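Local coordinates for protein 3-methylornithine synthase (Methanosarcina barkeri, PDB 3T7V) that catalyses the radical isomerization of L-lysine to (3R)-3-methyl-D-ornithine in pyrrolysine biosynthesis, using a [4Fe-4S] cluster and S-adenosylmethionine, at residues Y79-Y89 and L307-R315. Residues are numbered along the deposited sequence; the frame is centred on the assembly and turned at random.
Sequences YYNCRNEINRY and LEGVANYDR. With SAM (S-adenosylmethionine), chain C; SF4 (iron/sulfur cluster), chain B.
Y80 points its phenol into the loop 307-315, where its OH donates a 2.7 Å hydrogen bond to OE1 of E308. OE1 is met on its anti side, 26° out of the carboxylate plane, with ring and carboxylate turned at a modest angle. V310 O lies at the edge of this ring, 3.5 Å from CE1 of Y80. On one face of the Y80 ring sits CD2 of Y79, whose own ring carries the tilted guanidinium of R315 in a cation-pi contact, CZ 4.2 Å from the centroid and NH2 over the face, 3.3 Å from Y79 CE2. R315 reaches it because its chain bends at chi3 (-86°). E308 runs out from CG in extended form past the Y89 ring, its carboxylate nearly perpendicular to it. Y89 OH, which is also hydrogen-bonded to Y66 O in strand 58-68, accepts from E308 N at 3.2 Å, almost straight at 173°, and touches L307 CD2. Waters link Y79 N to V310 O, and N87 to both oxygens of E308. A phenylalanine in place of Y80 would probably leave E308 OE1 without its protein donor in this contact. These bonds tie the loop after the cluster cysteines to the one whose V310 packs on S-adenosylmethionine and 5-amino-D-isoleucine, consistent with a polar closure over the radical SAM active site; R315 NH2, 4.6 Å from E308 OE1, probably favours the ionised carboxylate by its charge.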
loop_
_atom_site.group_PDB
_atom_site.type_symbol
_atom_site.label_atom_id
_atom_site.label_comp_id
_atom_site.label_asym_id
_atom_site.label_seq_id
_atom_site.Cartn_x
_atom_site.Cartn_y
_atom_site.Cartn_z
ATOM N N TYR A 79 -11.386 -4.744 9.425
ATOM C CA TYR A 79 -11.671 -4.794 10.884
ATOM C C TYR A 79 -12.291 -3.475 11.370
ATOM O O TYR A 79 -13.025 -3.487 12.380
ATOM C CB TYR A 79 -10.334 -4.982 11.585
ATOM C CG TYR A 79 -10.427 -5.189 13.091
ATOM C CD1 TYR A 79 -10.999 -6.392 13.611
ATOM C CD2 TYR A 79 -10.022 -4.200 13.937
ATOM C CE1 TYR A 79 -11.067 -6.571 15.006
ATOM C CE2 TYR A 79 -10.050 -4.402 15.316
ATOM C CZ TYR A 79 -10.574 -5.582 15.812
ATOM O OH TYR A 79 -10.621 -5.746 17.187
ATOM N N TYR A 80 -11.970 -2.343 10.733
ATOM C CA TYR A 80 -12.360 -1.062 11.263
ATOM C C TYR A 80 -13.689 -0.592 10.686
ATOM O O TYR A 80 -14.136 0.497 10.986
ATOM C CB TYR A 80 -11.209 -0.043 10.979
ATOM C CG TYR A 80 -9.952 -0.466 11.655
ATOM C CD1 TYR A 80 -8.988 -1.211 10.983
ATOM C CD2 TYR A 80 -9.706 -0.124 12.955
ATOM C CE1 TYR A 80 -7.836 -1.662 11.601
ATOM C CE2 TYR A 80 -8.524 -0.586 13.593
ATOM C CZ TYR A 80 -7.604 -1.366 12.865
ATOM O OH TYR A 80 -6.491 -1.753 13.605
ATOM N N ASN A 81 -14.401 -1.459 9.942
ATOM C CA ASN A 81 -15.732 -1.049 9.453
ATOM C C ASN A 81 -16.642 -0.615 10.591
ATOM O O ASN A 81 -16.509 -1.144 11.704
ATOM C CB ASN A 81 -16.288 -2.021 8.468
ATOM C CG ASN A 81 -17.064 -3.013 9.149
ATOM O OD1 ASN A 81 -18.291 -2.778 9.394
ATOM N ND2 ASN A 81 -16.443 -4.098 9.476
ATOM N N CYS A 82 -17.542 0.282 10.291
ATOM C CA CYS A 82 -18.324 0.932 11.311
ATOM C C CYS A 82 -19.234 -0.000 12.116
ATOM O O CYS A 82 -19.592 0.368 13.279
ATOM C CB CYS A 82 -19.093 2.030 10.689
ATOM S SG CYS A 82 -20.449 1.574 9.654
ATOM N N ARG A 83 -19.545 -1.162 11.560
ATOM C CA ARG A 83 -20.452 -2.109 12.279
ATOM C C ARG A 83 -19.644 -2.883 13.310
ATOM O O ARG A 83 -20.268 -3.553 14.167
ATOM C CB ARG A 83 -21.055 -3.112 11.301
ATOM C CG ARG A 83 -21.871 -2.394 10.235
ATOM C CD ARG A 83 -23.051 -1.704 10.846
ATOM N NE ARG A 83 -23.824 -1.017 9.801
ATOM C CZ ARG A 83 -24.589 -1.628 8.893
ATOM N NH1 ARG A 83 -24.701 -2.963 8.899
ATOM N NH2 ARG A 83 -25.267 -0.894 7.989
ATOM N N ASN A 84 -18.291 -2.850 13.286
ATOM C CA ASN A 84 -17.506 -3.676 14.205
ATOM C C ASN A 84 -17.324 -2.943 15.530
ATOM O O ASN A 84 -16.900 -1.776 15.530
ATOM C CB ASN A 84 -16.145 -4.049 13.577
ATOM C CG ASN A 84 -15.612 -5.349 14.066
ATOM O OD1 ASN A 84 -16.268 -6.052 14.893
ATOM N ND2 ASN A 84 -14.449 -5.719 13.616
ATOM N N GLU A 85 -17.770 -3.500 16.656
ATOM C CA GLU A 85 -17.629 -2.874 17.954
ATOM C C GLU A 85 -16.285 -3.187 18.556
ATOM O O GLU A 85 -16.038 -4.275 19.172
ATOM C CB GLU A 85 -18.764 -3.405 18.830
ATOM C CG GLU A 85 -20.201 -2.955 18.399
ATOM C CD GLU A 85 -21.328 -3.306 19.392
ATOM O OE1 GLU A 85 -22.203 -4.180 19.072
ATOM O OE2 GLU A 85 -21.360 -2.730 20.502
ATOM N N ILE A 86 -15.350 -2.259 18.336
ATOM C CA ILE A 86 -13.940 -2.509 18.618
ATOM C C ILE A 86 -13.336 -1.299 19.370
ATOM O O ILE A 86 -13.946 -0.217 19.427
ATOM C CB ILE A 86 -13.140 -2.723 17.292
ATOM C CG1 ILE A 86 -13.286 -1.483 16.392
ATOM C CG2 ILE A 86 -13.612 -3.996 16.564
ATOM C CD1 ILE A 86 -12.282 -1.489 15.240
ATOM N N ASN A 87 -12.110 -1.484 19.797
ATOM C CA ASN A 87 -11.344 -0.373 20.405
ATOM C C ASN A 87 -11.026 0.543 19.218
ATOM O O ASN A 87 -10.666 0.046 18.125
ATOM C CB ASN A 87 -10.069 -0.894 21.058
ATOM C CG ASN A 87 -9.225 0.222 21.577
ATOM O OD1 ASN A 87 -8.101 0.488 21.094
ATOM N ND2 ASN A 87 -9.832 1.010 22.317
ATOM N N ARG A 88 -11.152 1.871 19.428
ATOM C CA ARG A 88 -10.833 2.871 18.405
ATOM C C ARG A 88 -10.162 4.048 19.085
ATOM O O ARG A 88 -10.435 4.364 20.250
ATOM C CB ARG A 88 -12.082 3.416 17.763
ATOM C CG ARG A 88 -12.691 2.286 16.892
ATOM C CD ARG A 88 -13.844 2.760 16.143
ATOM N NE ARG A 88 -14.666 1.692 15.628
ATOM C CZ ARG A 88 -14.598 1.263 14.358
ATOM N NH1 ARG A 88 -13.743 1.759 13.451
ATOM N NH2 ARG A 88 -15.460 0.320 13.969
ATOM N N TYR A 89 -9.213 4.662 18.373
ATOM C CA TYR A 89 -8.497 5.794 18.924
ATOM C C TYR A 89 -8.406 6.914 17.926
ATOM O O TYR A 89 -8.522 6.671 16.697
ATOM C CB TYR A 89 -7.089 5.355 19.425
ATOM C CG TYR A 89 -6.119 4.906 18.326
ATOM C CD1 TYR A 89 -5.896 3.557 18.053
ATOM C CD2 TYR A 89 -5.402 5.875 17.565
ATOM C CE1 TYR A 89 -5.001 3.151 17.078
ATOM C CE2 TYR A 89 -4.518 5.473 16.516
ATOM C CZ TYR A 89 -4.306 4.128 16.333
ATOM O OH TYR A 89 -3.430 3.762 15.326
ATOM N N LEU A 307 0.810 2.264 17.914
ATOM C CA LEU A 307 -0.089 2.504 16.749
ATOM C C LEU A 307 -0.377 1.203 16.041
ATOM O O LEU A 307 0.402 0.251 16.073
ATOM C CB LEU A 307 0.544 3.461 15.723
ATOM C CG LEU A 307 0.750 4.922 16.247
ATOM C CD1 LEU A 307 1.423 5.770 15.192
ATOM C CD2 LEU A 307 -0.579 5.526 16.662
ATOM N N GLU A 308 -1.491 1.178 15.338
ATOM C CA GLU A 308 -1.933 -0.085 14.642
ATOM C C GLU A 308 -1.562 -0.078 13.159
ATOM O O GLU A 308 -1.284 0.976 12.536
ATOM C CB GLU A 308 -3.471 -0.201 14.813
ATOM C CG GLU A 308 -3.729 -0.509 16.325
ATOM C CD GLU A 308 -5.109 -0.579 16.818
ATOM O OE1 GLU A 308 -6.033 -0.611 15.990
ATOM O OE2 GLU A 308 -5.245 -0.624 18.100
ATOM N N GLY A 309 -1.478 -1.277 12.594
ATOM C CA GLY A 309 -1.526 -1.468 11.125
ATOM C C GLY A 309 -3.017 -1.574 10.744
ATOM O O GLY A 309 -3.921 -1.252 11.513
ATOM N N VAL A 310 -3.273 -2.088 9.563
ATOM C CA VAL A 310 -4.686 -2.269 9.080
ATOM C C VAL A 310 -5.074 -3.741 9.084
ATOM O O VAL A 310 -6.156 -4.085 9.642
ATOM C CB VAL A 310 -4.897 -1.674 7.645
ATOM C CG1 VAL A 310 -6.370 -1.870 7.239
ATOM C CG2 VAL A 310 -4.521 -0.177 7.703
ATOM N N ALA A 311 -4.237 -4.588 8.519
ATOM C CA ALA A 311 -4.497 -6.040 8.529
ATOM C C ALA A 311 -4.000 -6.660 9.832
ATOM O O ALA A 311 -4.575 -7.663 10.314
ATOM C CB ALA A 311 -3.883 -6.679 7.302
ATOM N N ASN A 312 -2.887 -6.119 10.388
ATOM C CA ASN A 312 -2.453 -6.515 11.757
ATOM C C ASN A 312 -2.203 -8.036 11.866
ATOM O O ASN A 312 -2.763 -8.676 12.736
ATOM C CB ASN A 312 -3.419 -5.994 12.869
ATOM C CG ASN A 312 -3.478 -4.497 12.907
ATOM O OD1 ASN A 312 -4.556 -3.902 12.654
ATOM N ND2 ASN A 312 -2.368 -3.890 13.145
ATOM N N TYR A 313 -1.324 -8.558 11.009
ATOM C CA TYR A 313 -1.010 -10.012 11.082
ATOM C C TYR A 313 -0.469 -10.396 12.461
ATOM O O TYR A 313 -0.642 -11.563 12.879
ATOM C CB TYR A 313 0.010 -10.429 10.007
ATOM C CG TYR A 313 1.433 -10.263 10.497
ATOM C CD1 TYR A 313 2.140 -11.387 10.990
ATOM C CD2 TYR A 313 2.079 -9.011 10.530
ATOM C CE1 TYR A 313 3.427 -11.246 11.509
ATOM C CE2 TYR A 313 3.364 -8.861 11.039
ATOM C CZ TYR A 313 4.009 -9.977 11.565
ATOM O OH TYR A 313 5.268 -9.826 12.094
ATOM N N ASP A 314 0.158 -9.432 13.168
ATOM C CA ASP A 314 0.822 -9.591 14.433
ATOM C C ASP A 314 -0.019 -9.183 15.644
ATOM O O ASP A 314 0.533 -8.972 16.719
ATOM C CB ASP A 314 2.162 -8.825 14.393
ATOM C CG ASP A 314 2.025 -7.344 13.929
ATOM O OD1 ASP A 314 0.901 -6.903 13.507
ATOM O OD2 ASP A 314 3.068 -6.677 13.890
ATOM N N ARG A 315 -1.342 -9.119 15.479
ATOM C CA ARG A 315 -2.295 -8.695 16.534
ATOM C C ARG A 315 -2.161 -9.569 17.750
ATOM O O ARG A 315 -2.276 -9.057 18.863
ATOM C CB ARG A 315 -3.749 -8.757 15.993
ATOM C CG ARG A 315 -4.887 -8.187 16.876
ATOM C CD ARG A 315 -6.245 -8.332 16.161
ATOM N NE ARG A 315 -6.507 -7.190 15.266
ATOM C CZ ARG A 315 -6.576 -5.919 15.676
ATOM N NH1 ARG A 315 -6.437 -5.577 16.963
ATOM N NH2 ARG A 315 -6.801 -4.959 14.794
HETATM N N SAM C . -10.022 4.238 5.041
HETATM C CA SAM C . -9.254 4.563 3.932
HETATM C C SAM C . -9.505 3.733 2.738
HETATM O O SAM C . -10.288 2.763 2.807
HETATM O OXT SAM C . -8.985 4.129 1.637
HETATM C CB SAM C . -7.964 4.144 4.043
HETATM C CG SAM C . -7.601 2.838 4.624
HETATM S SD SAM C . -6.529 1.841 3.504
HETATM C CE SAM C . -5.039 1.747 4.459
HETATM C "C5'" SAM C . -7.197 0.210 3.757
HETATM C "C4'" SAM C . -6.966 -0.605 2.721
HETATM O "O4'" SAM C . -6.215 -1.547 3.717
HETATM C "C3'" SAM C . -8.013 -1.096 2.069
HETATM O "O3'" SAM C . -7.750 -0.296 0.908
HETATM C "C2'" SAM C . -7.322 -2.449 1.850
HETATM O "O2'" SAM C . -6.622 -2.554 0.567
HETATM C "C1'" SAM C . -6.379 -2.787 3.019
HETATM N N9 SAM C . -7.089 -3.687 4.001
HETATM C C8 SAM C . -8.123 -3.420 4.855
HETATM N N7 SAM C . -8.457 -4.531 5.495
HETATM C C5 SAM C . -7.618 -5.531 5.059
HETATM C C6 SAM C . -7.559 -6.907 5.326
HETATM N N6 SAM C . -8.390 -7.515 6.174
HETATM N N1 SAM C . -6.580 -7.626 4.756
HETATM C C2 SAM C . -5.707 -7.064 3.867
HETATM N N3 SAM C . -5.809 -5.764 3.498
HETATM C C4 SAM C . -6.761 -5.005 4.127
HETATM FE FE1 SF4 B . -10.891 2.244 4.841
HETATM FE FE2 SF4 B . -13.069 2.268 6.584
HETATM FE FE3 SF4 B . -11.581 0.054 6.497
HETATM FE FE4 SF4 B . -13.162 0.637 4.460
HETATM S S1 SF4 B . -13.871 0.188 6.562
HETATM S S2 SF4 B . -10.992 -0.018 4.324
HETATM S S3 SF4 B . -13.094 2.879 4.352
HETATM S S4 SF4 B . -10.890 2.049 7.226
HETATM O O HOH W 1 -8.718 -4.883 8.412
HETATM O O HOH W 2 -8.160 0.953 17.071
HETATM O O HOH W 3 -7.109 -1.807 19.436
#